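Local atomic coordinates of uncharacterized protein (Bacteroides eggerthii, PDB entry 4GDZ), a protein that is of unknown function, a member of the DUF4251 family built on an antiparallel beta-sheet fold with a bound magnesium ion. Residues A44-L49 with L162-S167; Q53-N58 with T156-L161; T79-F84 with G96-G101. All blocks are in the same frame, centred on the assembly; numbering follows the deposited sequence.

Interaction 1: A44-L49 with L162-S167; sequences AQQFVL and LPLNQS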
loop_
_atom_site.group_PDB
_atom_site.type_symbol
_atom_site.label_atom_id
_atom_site.label_comp_id
_atom_site.label_asym_id
_atom_site.label_seq_id
_atom_site.Cartn_x
_atom_site.Cartn_y
_atom_site.Cartn_z
ATOM N N ALA A 44 5.614 -27.698 -6.615
ATOM C CA ALA A 44 5.958 -28.395 -7.869
ATOM C C ALA A 44 6.892 -27.587 -8.802
ATOM O O ALA A 44 7.427 -28.132 -9.769
ATOM C CB ALA A 44 4.677 -28.791 -8.609
ATOM N N GLN A 45 7.084 -26.290 -8.535
ATOM C CA GLN A 45 7.773 -25.387 -9.484
ATOM C C GLN A 45 7.099 -25.424 -10.848
ATOM O O GLN A 45 7.753 -25.447 -11.878
ATOM C CB GLN A 45 9.255 -25.725 -9.606
ATOM C CG GLN A 45 9.955 -25.654 -8.266
ATOM C CD GLN A 45 11.461 -25.776 -8.359
ATOM O OE1 GLN A 45 12.033 -25.812 -9.444
ATOM N NE2 GLN A 45 12.112 -25.841 -7.208
ATOM N N GLN A 46 5.771 -25.460 -10.823
ATOM C CA GLN A 46 4.946 -25.464 -12.017
ATOM C C GLN A 46 3.778 -24.514 -11.745
ATOM O O GLN A 46 2.752 -24.903 -11.201
ATOM C CB GLN A 46 4.502 -26.887 -12.368
ATOM C CG GLN A 46 5.665 -27.745 -12.836
ATOM C CD GLN A 46 5.237 -29.128 -13.274
ATOM O OE1 GLN A 46 4.613 -29.834 -12.526
ATOM N NE2 GLN A 46 5.593 -29.512 -14.486
ATOM N N PHE A 47 3.976 -23.242 -12.077
ATOM C CA PHE A 47 3.010 -22.209 -11.755
ATOM C C PHE A 47 3.075 -21.039 -12.708
ATOM O O PHE A 47 4.087 -20.819 -13.389
ATOM C CB PHE A 47 3.183 -21.721 -10.295
ATOM C CG PHE A 47 4.521 -21.071 -10.001
ATOM C CD1 PHE A 47 4.729 -19.718 -10.258
ATOM C CD2 PHE A 47 5.566 -21.808 -9.436
ATOM C CE1 PHE A 47 5.954 -19.124 -9.970
ATOM C CE2 PHE A 47 6.789 -21.215 -9.150
ATOM C CZ PHE A 47 6.975 -19.867 -9.399
ATOM N N VAL A 48 1.981 -20.293 -12.753
ATOM C CA VAL A 48 1.926 -19.022 -13.440
ATOM C C VAL A 48 1.279 -17.985 -12.516
ATOM O O VAL A 48 0.215 -18.233 -11.950
ATOM C CB VAL A 48 1.106 -19.068 -14.750
ATOM C CG1 VAL A 48 1.337 -17.762 -15.524
ATOM C CG2 VAL A 48 1.467 -20.271 -15.602
ATOM N N LEU A 49 1.925 -16.843 -12.361
ATOM C CA LEU A 49 1.295 -15.647 -11.780
ATOM C C LEU A 49 0.758 -14.831 -12.959
ATOM O O LEU A 49 1.535 -14.348 -13.787
ATOM C CB LEU A 49 2.323 -14.845 -10.991
ATOM C CG LEU A 49 1.861 -13.632 -10.148
ATOM C CD1 LEU A 49 1.509 -12.431 -11.007
ATOM C CD2 LEU A 49 0.665 -14.000 -9.328
ATOM N N LEU A 162 -1.491 -19.518 -10.101
ATOM C CA LEU A 162 -2.253 -20.667 -10.614
ATOM C C LEU A 162 -1.346 -21.842 -10.956
ATOM O O LEU A 162 -0.228 -21.649 -11.463
ATOM C CB LEU A 162 -3.019 -20.252 -11.885
ATOM C CG LEU A 162 -4.122 -19.190 -11.763
ATOM C CD1 LEU A 162 -4.495 -18.705 -13.160
ATOM C CD2 LEU A 162 -5.351 -19.727 -11.016
ATOM N N PRO A 163 -1.834 -23.070 -10.729
ATOM C CA PRO A 163 -1.145 -24.208 -11.331
ATOM C C PRO A 163 -1.204 -24.100 -12.861
ATOM O O PRO A 163 -2.121 -23.468 -13.405
ATOM C CB PRO A 163 -1.914 -25.435 -10.822
ATOM C CG PRO A 163 -3.043 -24.935 -9.995
ATOM C CD PRO A 163 -3.030 -23.445 -9.950
ATOM N N LEU A 164 -0.212 -24.677 -13.532
ATOM C CA LEU A 164 -0.099 -24.623 -14.999
ATOM C C LEU A 164 -1.384 -25.053 -15.678
ATOM O O LEU A 164 -1.870 -24.364 -16.573
ATOM C CB LEU A 164 1.040 -25.528 -15.476
ATOM C CG LEU A 164 2.468 -25.080 -15.146
ATOM C CD1 LEU A 164 3.468 -26.011 -15.817
ATOM C CD2 LEU A 164 2.734 -23.635 -15.551
ATOM N N ASN A 165 -1.952 -26.171 -15.221
ATOM C CA ASN A 165 -3.176 -26.704 -15.829
ATOM C C ASN A 165 -4.443 -25.886 -15.575
ATOM O O ASN A 165 -5.493 -26.192 -16.118
ATOM C CB ASN A 165 -3.398 -28.189 -15.480
ATOM C CG ASN A 165 -3.749 -28.446 -14.004
ATOM O OD1 ASN A 165 -3.937 -27.536 -13.191
ATOM N ND2 ASN A 165 -3.844 -29.726 -13.663
ATOM N N GLN A 166 -4.359 -24.842 -14.759
ATOM C CA GLN A 166 -5.489 -23.924 -14.617
ATOM C C GLN A 166 -5.200 -22.565 -15.242
ATOM O O GLN A 166 -5.989 -21.636 -15.116
ATOM C CB GLN A 166 -5.856 -23.776 -13.135
ATOM C CG GLN A 166 -6.503 -25.022 -12.528
ATOM C CD GLN A 166 -6.648 -24.897 -11.018
ATOM O OE1 GLN A 166 -6.769 -23.787 -10.490
ATOM N NE2 GLN A 166 -6.612 -26.030 -10.313
ATOM N N SER A 167 -4.060 -22.443 -15.914
ATOM C CA SER A 167 -3.633 -21.166 -16.473
ATOM C C SER A 167 -3.945 -21.087 -17.962
ATOM O O SER A 167 -3.421 -21.883 -18.746
ATOM C CB SER A 167 -2.129 -21.001 -16.250
ATOM O OG SER A 167 -1.631 -19.919 -16.984
#
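Leu-164 reaches across to Gln-46 and Val-48 with its two methyl branches spread apart, and its side chain crosses each of theirs at about a right angle. CD1 lies against CB of Gln-46 at 3.7 Å, while CD2 meets CG2 of Val-48 at 3.6 Å. The fork therefore straddles the backbone between the two residues, and CG rests 3.7 Å from the carbonyl carbon of Gln-46. That same valine branch also takes Ser-167: CG2 of Val-48 is 3.4 Å from OG of the serine. The torsion that sets OG anti to the backbone N (chi1 169°) lays it against Val-48; its hydrogen bonds go to Glu-50 and, as the N-cap of the closing helix, to Phe-170 N. The Gln-46 amide likewise turns elsewhere, to Asn-74 on strand 61-74. Beneath these side chains Val-48 and Leu-162 form an antiparallel hydrogen-bonded pair, with Val-48 N to Leu-162 O at 2.9 Å and Leu-162 N to Val-48 O at 2.8 Å. After Pro-163 the chain coils into a short 3-10 turn, 164-166. Phe-47 starts away from 162-167, and its ring packs against Ala-41 and Leu-42 of helix 28-44. Chemically, then, two backbone bonds fix the strand ends, aliphatic contacts hold the turn over them, and the buried serine hydroxyl is satisfied by a carboxylate and a helix N-H.

Interaction 2: Q53-N58 with T156-L161; sequences QVMFRN and TLSGSL. With GOL (glycerol), chain D.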
loop_
_atom_site.group_PDB
_atom_site.type_symbol
_atom_site.label_atom_id
_atom_site.label_comp_id
_atom_site.label_asym_id
_atom_site.label_seq_id
_atom_site.Cartn_x
_atom_site.Cartn_y
_atom_site.Cartn_z
ATOM N N GLN A 53 -2.870 -6.089 -12.292
ATOM C CA GLN A 53 -2.543 -4.716 -12.045
ATOM C C GLN A 53 -1.092 -4.491 -11.789
ATOM O O GLN A 53 -0.373 -5.378 -11.321
ATOM C CB GLN A 53 -3.379 -4.124 -10.890
ATOM C CG GLN A 53 -3.213 -4.800 -9.582
ATOM C CD GLN A 53 -3.911 -4.097 -8.411
ATOM O OE1 GLN A 53 -4.941 -3.433 -8.552
ATOM N NE2 GLN A 53 -3.347 -4.283 -7.233
ATOM N N VAL A 54 -0.695 -3.254 -12.068
ATOM C CA VAL A 54 0.595 -2.731 -11.718
ATOM C C VAL A 54 0.407 -1.807 -10.519
ATOM O O VAL A 54 -0.597 -1.066 -10.404
ATOM C CB VAL A 54 1.300 -2.056 -12.932
ATOM C CG1 VAL A 54 0.432 -0.974 -13.545
ATOM C CG2 VAL A 54 2.646 -1.484 -12.496
HETATM N N MSE A 55 1.355 -1.899 -9.589
HETATM C CA MSE A 55 1.328 -1.143 -8.365
HETATM C C MSE A 55 2.426 -0.092 -8.325
HETATM O O MSE A 55 3.589 -0.381 -8.620
HETATM C CB MSE A 55 1.463 -2.109 -7.185
HETATM C CG MSE A 55 0.333 -3.168 -7.177
HETATM SE SE MSE A 55 0.742 -4.665 -5.959
HETATM C CE MSE A 55 1.355 -3.654 -4.339
ATOM N N PHE A 56 2.045 1.139 -7.970
ATOM C CA PHE A 56 2.975 2.272 -7.930
ATOM C C PHE A 56 3.424 2.574 -6.499
ATOM O O PHE A 56 2.708 2.316 -5.544
ATOM C CB PHE A 56 2.334 3.526 -8.596
ATOM C CG PHE A 56 1.931 3.276 -10.024
ATOM C CD1 PHE A 56 2.870 3.330 -11.048
ATOM C CD2 PHE A 56 0.649 2.867 -10.328
ATOM C CE1 PHE A 56 2.517 3.026 -12.353
ATOM C CE2 PHE A 56 0.288 2.575 -11.619
ATOM C CZ PHE A 56 1.220 2.639 -12.641
ATOM N N ARG A 57 4.602 3.181 -6.388
ATOM C CA ARG A 57 5.266 3.473 -5.098
ATOM C C ARG A 57 4.398 4.380 -4.212
ATOM O O ARG A 57 4.422 4.275 -2.996
ATOM C CB ARG A 57 6.609 4.184 -5.379
ATOM C CG ARG A 57 7.828 3.718 -4.612
ATOM C CD ARG A 57 9.083 4.378 -5.187
ATOM N NE ARG A 57 8.928 5.831 -5.268
ATOM C CZ ARG A 57 9.888 6.682 -5.619
ATOM N NH1 ARG A 57 11.109 6.250 -5.917
ATOM N NH2 ARG A 57 9.622 7.980 -5.661
ATOM N N ASN A 58 3.634 5.283 -4.823
ATOM C CA ASN A 58 2.784 6.176 -4.054
ATOM C C ASN A 58 1.486 5.536 -3.482
ATOM O O ASN A 58 0.699 6.220 -2.768
ATOM C CB ASN A 58 2.467 7.450 -4.872
ATOM C CG ASN A 58 1.773 7.149 -6.195
ATOM O OD1 ASN A 58 1.205 6.066 -6.394
ATOM N ND2 ASN A 58 1.801 8.116 -7.104
ATOM N N THR A 156 6.340 -3.775 -9.945
ATOM C CA THR A 156 5.584 -4.587 -8.973
ATOM C C THR A 156 4.158 -4.716 -9.502
ATOM O O THR A 156 3.501 -3.713 -9.812
ATOM C CB THR A 156 5.659 -3.981 -7.557
ATOM O OG1 THR A 156 7.026 -4.006 -7.103
ATOM C CG2 THR A 156 4.771 -4.778 -6.520
ATOM N N LEU A 157 3.701 -5.960 -9.603
ATOM C CA LEU A 157 2.367 -6.322 -10.101
ATOM C C LEU A 157 1.705 -7.317 -9.172
ATOM O O LEU A 157 2.374 -7.972 -8.385
ATOM C CB LEU A 157 2.475 -6.953 -11.489
ATOM C CG LEU A 157 3.102 -6.003 -12.533
ATOM C CD1 LEU A 157 4.611 -6.204 -12.656
ATOM C CD2 LEU A 157 2.418 -6.195 -13.878
ATOM N N SER A 158 0.383 -7.420 -9.256
ATOM C CA SER A 158 -0.344 -8.395 -8.479
ATOM C C SER A 158 -1.328 -9.070 -9.359
ATOM O O SER A 158 -1.739 -8.522 -10.404
ATOM C CB SER A 158 -1.029 -7.779 -7.244
ATOM O OG SER A 158 -2.072 -6.884 -7.584
ATOM N N GLY A 159 -1.713 -10.268 -8.942
ATOM C CA GLY A 159 -2.647 -11.069 -9.683
ATOM C C GLY A 159 -2.859 -12.443 -9.075
ATOM O O GLY A 159 -2.731 -12.600 -7.869
ATOM N N SER A 160 -3.252 -13.421 -9.899
ATOM C CA SER A 160 -3.628 -14.769 -9.396
ATOM C C SER A 160 -2.481 -15.748 -9.607
ATOM O O SER A 160 -1.911 -15.788 -10.680
ATOM C CB SER A 160 -4.867 -15.289 -10.101
ATOM O OG SER A 160 -5.971 -14.470 -9.824
ATOM N N LEU A 161 -2.133 -16.519 -8.582
ATOM C CA LEU A 161 -1.120 -17.564 -8.708
ATOM C C LEU A 161 -1.826 -18.891 -8.969
ATOM O O LEU A 161 -2.681 -19.323 -8.189
ATOM C CB LEU A 161 -0.234 -17.634 -7.467
ATOM C CG LEU A 161 0.960 -18.582 -7.430
ATOM C CD1 LEU A 161 1.957 -18.250 -8.524
ATOM C CD2 LEU A 161 1.624 -18.433 -6.063
HETATM C C1 GOL D . 6.350 2.211 -12.093
HETATM O O1 GOL D . 6.441 1.641 -13.412
HETATM C C2 GOL D . 6.497 1.125 -11.038
HETATM O O2 GOL D . 7.861 0.733 -11.001
HETATM C C3 GOL D . 5.648 -0.053 -11.451
HETATM O O3 GOL D . 5.491 -1.035 -10.425
#
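The flat amide of Gln-53 sends NE2 to the hydroxyl of Ser-158, the hydrogen bond running 2.9 Å from NE2 to OG. It is noticeably bent, at 133°, and the serine oxygen sits 28° out of the amide plane. CG of Gln-53, lodged between its backbone N and carbonyl carbon (chi1 60°), also comes close to that hydroxyl. The ring of Phe-56 meets a glycerol obliquely, CD1 lying 3.8 Å from C1 of the ligand, and it stacks with Tyr-88. Glycerol, probably from the crystallisation liquor, bridges the strand ends: its O3 donates to Met-55 O at 2.7 Å and accepts from Thr-156 N at 2.9 Å. On the sheet face shared by Gln-53 and Ser-158, the selenium of Met-55, a selenomethionine, lies 3.8 Å from Ser-158 CB and also touches the methyl of Thr-156. The hydroxyl of Thr-156 bonds instead to Thr-145 on the adjacent strand. Val-54 and Leu-157 occupy the other face as a non-hydrogen-bonded pair. The Gln-53/Ser-158 pair sets the register, with Ser-158 N to Gln-53 O at 3.0 Å; Met-55 N also bonds to Thr-156 O at 2.8 Å. At this end Met-55 packs on Gly-59 of a second subunit. The arrangement is that of two neighbouring antiparallel strands, 46-55 and 155-163, in the middle of the DUF4251 sheet, joining the first strand of the fold to its last.

Interaction 3: T79-F84 with G96-G101; sequences TVQVAF and GVTVDG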
loop_
_atom_site.group_PDB
_atom_site.type_symbol
_atom_site.label_atom_id
_atom_site.label_comp_id
_atom_site.label_asym_id
_atom_site.label_seq_id
_atom_site.Cartn_x
_atom_site.Cartn_y
_atom_site.Cartn_z
ATOM N N THR A 79 9.681 -17.962 -17.844
ATOM C CA THR A 79 9.436 -16.821 -18.696
ATOM C C THR A 79 8.733 -15.743 -17.872
ATOM O O THR A 79 7.743 -16.003 -17.179
ATOM C CB THR A 79 8.497 -17.190 -19.880
ATOM O OG1 THR A 79 9.055 -18.280 -20.605
ATOM C CG2 THR A 79 8.322 -16.006 -20.850
ATOM N N VAL A 80 9.255 -14.547 -17.959
ATOM C CA VAL A 80 8.563 -13.373 -17.446
ATOM C C VAL A 80 8.313 -12.434 -18.607
ATOM O O VAL A 80 9.206 -12.128 -19.405
ATOM C CB VAL A 80 9.289 -12.678 -16.280
ATOM C CG1 VAL A 80 10.734 -12.370 -16.602
ATOM C CG2 VAL A 80 8.543 -11.380 -15.881
ATOM N N GLN A 81 7.066 -11.997 -18.713
ATOM C CA GLN A 81 6.704 -10.979 -19.666
ATOM C C GLN A 81 5.874 -9.918 -18.932
ATOM O O GLN A 81 4.895 -10.252 -18.289
ATOM C CB GLN A 81 5.902 -11.559 -20.829
ATOM C CG GLN A 81 5.547 -10.503 -21.899
ATOM C CD GLN A 81 5.119 -11.121 -23.208
ATOM O OE1 GLN A 81 4.012 -11.645 -23.321
ATOM N NE2 GLN A 81 6.007 -11.077 -24.210
ATOM N N VAL A 82 6.277 -8.659 -19.057
ATOM C CA VAL A 82 5.553 -7.505 -18.495
ATOM C C VAL A 82 5.476 -6.462 -19.596
ATOM O O VAL A 82 6.460 -6.211 -20.276
ATOM C CB VAL A 82 6.267 -6.919 -17.247
ATOM C CG1 VAL A 82 5.557 -5.630 -16.761
ATOM C CG2 VAL A 82 6.333 -7.967 -16.129
ATOM N N ALA A 83 4.297 -5.873 -19.783
ATOM C CA ALA A 83 4.094 -4.821 -20.764
ATOM C C ALA A 83 2.817 -4.087 -20.417
ATOM O O ALA A 83 1.715 -4.635 -20.556
ATOM C CB ALA A 83 4.034 -5.337 -22.211
ATOM N N PHE A 84 2.980 -2.857 -19.946
ATOM C CA PHE A 84 1.831 -2.020 -19.555
ATOM C C PHE A 84 2.007 -0.626 -20.144
ATOM O O PHE A 84 3.130 -0.095 -20.267
ATOM C CB PHE A 84 1.624 -2.016 -18.035
ATOM C CG PHE A 84 2.810 -1.572 -17.241
ATOM C CD1 PHE A 84 3.006 -0.214 -16.941
ATOM C CD2 PHE A 84 3.713 -2.496 -16.733
ATOM C CE1 PHE A 84 4.078 0.182 -16.182
ATOM C CE2 PHE A 84 4.809 -2.094 -15.991
ATOM C CZ PHE A 84 5.004 -0.749 -15.723
ATOM N N GLY A 96 7.975 -2.363 -19.043
ATOM C CA GLY A 96 7.927 -3.746 -19.462
ATOM C C GLY A 96 9.290 -4.368 -19.667
ATOM O O GLY A 96 10.309 -3.678 -19.667
ATOM N N VAL A 97 9.274 -5.691 -19.749
ATOM C CA VAL A 97 10.455 -6.518 -20.001
ATOM C C VAL A 97 9.962 -7.906 -20.449
ATOM O O VAL A 97 8.880 -8.356 -20.046
ATOM C CB VAL A 97 11.361 -6.632 -18.752
ATOM C CG1 VAL A 97 10.740 -7.544 -17.702
ATOM C CG2 VAL A 97 12.775 -7.118 -19.121
ATOM N N THR A 98 10.752 -8.590 -21.267
ATOM C CA THR A 98 10.547 -10.026 -21.520
ATOM C C THR A 98 11.861 -10.782 -21.318
ATOM O O THR A 98 12.878 -10.444 -21.899
ATOM C CB THR A 98 9.989 -10.295 -22.942
ATOM O OG1 THR A 98 8.742 -9.614 -23.086
ATOM C CG2 THR A 98 9.769 -11.813 -23.226
ATOM N N VAL A 99 11.842 -11.795 -20.464
ATOM C CA VAL A 99 13.017 -12.663 -20.283
ATOM C C VAL A 99 12.525 -14.097 -20.339
ATOM O O VAL A 99 11.652 -14.516 -19.559
ATOM C CB VAL A 99 13.712 -12.424 -18.917
ATOM C CG1 VAL A 99 15.036 -13.216 -18.856
ATOM C CG2 VAL A 99 13.945 -10.928 -18.690
ATOM N N ASP A 100 13.112 -14.864 -21.234
ATOM C CA ASP A 100 12.768 -16.276 -21.401
ATOM C C ASP A 100 14.040 -17.075 -21.237
ATOM O O ASP A 100 15.001 -16.840 -21.965
ATOM C CB ASP A 100 12.177 -16.458 -22.810
ATOM C CG ASP A 100 11.702 -17.888 -23.088
ATOM O OD1 ASP A 100 11.423 -18.603 -22.118
ATOM O OD2 ASP A 100 11.577 -18.269 -24.274
ATOM N N GLY A 101 14.069 -18.014 -20.295
ATOM C CA GLY A 101 15.259 -18.821 -20.085
ATOM C C GLY A 101 15.165 -19.799 -18.928
ATOM O O GLY A 101 14.196 -20.528 -18.795
HETATM O O HOH W 1 7.772 -7.062 -22.746
#
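Gln-81 holds CG opposite its backbone N (chi1 -178°) and runs on extended, which lays it alongside Thr-98, both side chains pointing the same way. Thr-98 turns OG1 to the side of its own N (chi1 -59°), where NE2 of Gln-81 reaches it at 3.3 Å. The bond is long but nearly straight, at 163°, and the oxygen lies in the amide plane. A water also bonds to OG1 of Thr-98 and donates to Val-82 O, tying the hydroxyl to the backbone. An alanine in place of Gln-81 would remove the amide and would probably leave the Thr-98 hydroxyl with the water but without its partner across the strands. Farther along this face Thr-79 OG1 donates to Asp-100 OD1 over 2.8 Å, approaching from above the carboxylate plane. The opposite face is aliphatic: Val-80 and Val-99 lie side by side, with CG1 of Val-80 3.8 Å from CB of Val-99. Paired backbone bonds join Val-80 to Val-99, 2.9 Å in each direction between N and O, and Val-82 to Val-97. Gly-96 has its CA just 3.0 Å from Val-82 O, and a CB here would clash with that oxygen. The two strands form a beta hairpin, and strand 94-100 is outermost in the sheet of this chain. Strand 61-74 flanks the hairpin beyond strand 77-85, while the valines pack across on Ile-146 of strand 141-148, Ile-122 of strand 116-123 and the loop residue Ile-127.

In the fold
From the N terminus, helix 28-44 leads into strand 46-55, whose start enters interaction 1 and whose end enters interaction 2. Neither contact closes until strand 155-163 arrives near the C terminus, running back along the same partner, so interaction 2 lies within the long loop of interaction 1. The two touch where Phe-47 and Leu-49 meet Leu-161. Interaction 3 closes a short hairpin loop inside both, and no loops cross. Its centre is about 15 Å from that of interaction 2, with Val-54 packing on Phe-84 and Leu-157 on Val-82. Together they tie the first and last strands at mid-sheet and secure the outer hairpin.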